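PDB 4E6U: acyl-[acyl-carrier-protein]--UDP-N-acetylglucosamine O-acyltransferase from Acinetobacter baumannii, which catalyses transfer of an acyl chain from acyl carrier protein to UDP-N-acetylglucosamine, the first step of lipid A synthesis in the lipopolysaccharide pathway. Local coordinates for residues G89-I94 against G114-L119. Residues are numbered along the deposited sequence; the frame is centred on the assembly and turned at random.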
# COMPACT_ATOMS: atom_id res chain seq x y z
N GLY A 89 15.57 13.32 -13.06
CA GLY A 89 17.01 13.65 -13.20
C GLY A 89 17.87 12.42 -13.39
O GLY A 89 17.55 11.54 -14.21
N ASN A 90 18.97 12.36 -12.66
CA ASN A 90 19.99 11.35 -12.88
C ASN A 90 20.16 10.44 -11.68
O ASN A 90 19.92 10.85 -10.55
CB ASN A 90 21.34 12.04 -13.12
CG ASN A 90 21.26 13.11 -14.16
OD1 ASN A 90 20.74 12.90 -15.25
ND2 ASN A 90 21.80 14.29 -13.83
N ASN A 91 20.59 9.21 -11.93
CA ASN A 91 21.02 8.32 -10.86
C ASN A 91 19.94 7.98 -9.83
O ASN A 91 20.23 7.77 -8.66
CB ASN A 91 22.28 8.87 -10.15
CG ASN A 91 23.49 8.94 -11.07
OD1 ASN A 91 23.68 9.91 -11.79
ND2 ASN A 91 24.31 7.92 -11.03
N ASN A 92 18.71 7.90 -10.31
CA ASN A 92 17.59 7.49 -9.46
C ASN A 92 17.36 6.01 -9.56
O ASN A 92 17.67 5.40 -10.59
CB ASN A 92 16.33 8.22 -9.87
CG ASN A 92 16.45 9.73 -9.69
OD1 ASN A 92 16.49 10.23 -8.55
ND2 ASN A 92 16.51 10.46 -10.79
N LEU A 93 16.80 5.46 -8.50
CA LEU A 93 16.37 4.07 -8.45
C LEU A 93 14.87 4.08 -8.26
O LEU A 93 14.39 4.60 -7.25
CB LEU A 93 17.03 3.35 -7.28
CG LEU A 93 18.55 3.18 -7.38
CD1 LEU A 93 19.13 2.72 -6.06
CD2 LEU A 93 18.95 2.22 -8.50
N ILE A 94 14.14 3.55 -9.23
CA ILE A 94 12.68 3.49 -9.19
C ILE A 94 12.29 2.02 -9.18
O ILE A 94 12.44 1.32 -10.19
CB ILE A 94 12.07 4.27 -10.38
CG1 ILE A 94 12.47 5.76 -10.29
CG2 ILE A 94 10.55 4.11 -10.41
CD1 ILE A 94 12.18 6.58 -11.53
N GLY A 114 14.37 15.06 -8.92
CA GLY A 114 15.78 15.33 -9.13
C GLY A 114 16.62 14.10 -9.33
O GLY A 114 16.27 13.23 -10.15
N SER A 115 17.72 14.03 -8.59
CA SER A 115 18.75 13.01 -8.79
C SER A 115 19.10 12.27 -7.51
O SER A 115 18.92 12.79 -6.41
CB SER A 115 20.02 13.67 -9.36
OG SER A 115 19.75 14.28 -10.60
N HIS A 116 19.62 11.05 -7.66
CA HIS A 116 20.10 10.25 -6.54
C HIS A 116 19.01 9.88 -5.53
O HIS A 116 19.29 9.69 -4.35
CB HIS A 116 21.29 10.95 -5.84
CG HIS A 116 22.47 11.15 -6.73
ND1 HIS A 116 23.36 10.13 -7.03
CD2 HIS A 116 22.91 12.24 -7.41
CE1 HIS A 116 24.29 10.59 -7.84
NE2 HIS A 116 24.03 11.86 -8.09
N ASN A 117 17.78 9.77 -6.03
CA ASN A 117 16.67 9.35 -5.17
C ASN A 117 16.49 7.84 -5.21
O ASN A 117 16.78 7.22 -6.23
CB ASN A 117 15.41 10.05 -5.65
CG ASN A 117 15.50 11.55 -5.50
OD1 ASN A 117 15.55 12.06 -4.37
ND2 ASN A 117 15.49 12.27 -6.60
N LEU A 118 15.98 7.30 -4.12
CA LEU A 118 15.55 5.90 -4.07
C LEU A 118 14.06 5.89 -3.81
O LEU A 118 13.60 6.36 -2.75
CB LEU A 118 16.29 5.15 -2.97
CG LEU A 118 15.76 3.76 -2.61
CD1 LEU A 118 15.70 2.82 -3.83
CD2 LEU A 118 16.57 3.11 -1.48
N LEU A 119 13.30 5.40 -4.79
CA LEU A 119 11.85 5.22 -4.67
C LEU A 119 11.63 3.73 -4.53
O LEU A 119 11.74 2.99 -5.51
CB LEU A 119 11.11 5.79 -5.88
CG LEU A 119 10.92 7.32 -5.95
CD1 LEU A 119 12.26 8.02 -6.11
CD2 LEU A 119 10.00 7.70 -7.08
O HOH W 1 19.79 6.44 -5.99
O HOH W 2 24.77 12.43 -11.27
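Leu93 and Ile94 pair in parallel with Leu118 and Leu119 on successive coils of the left-handed beta-helix, Leu93 N bonding to Asn117 O (2.9 Å) and Leu119 N to Leu93 O (2.8 Å), while the turns before them stack and His116 N bonds to Asn90 O. Asn92 and Asn117 lie side by side, their amides nearly coplanar. Both keep CG beside the backbone N (chi1 -62° and -63°), which carries each amide across to the turn of the next coil. Asn92 OD1 is gripped twice, by Asn117 N (2.9 Å) and Asn117 ND2 (3.0 Å), from opposite faces of its carbonyl plane. Asn92 ND2 meets a lone pair of Gly114 O in plane, at 2.9 Å. The ladder continues both ways: Asn62 OD1 accepts from Asn92 N, and Asn117 OD1 from Asn135 N. At the outer corner Asn90 N points almost straight at Ser115 OG (2.9 Å), and Asn91 CB sits over a face of the His116 ring, 3.8 Å from its centroid; the ring of His134 meets the same imidazole, nearly parallel to it. Beyond the turn, Leu93 CB packs on Leu118 CD1 (3.7 Å). Buried asparagine amides thus fix the turns and satisfy backbone groups that strand pairing does not reach, locking coil to coil.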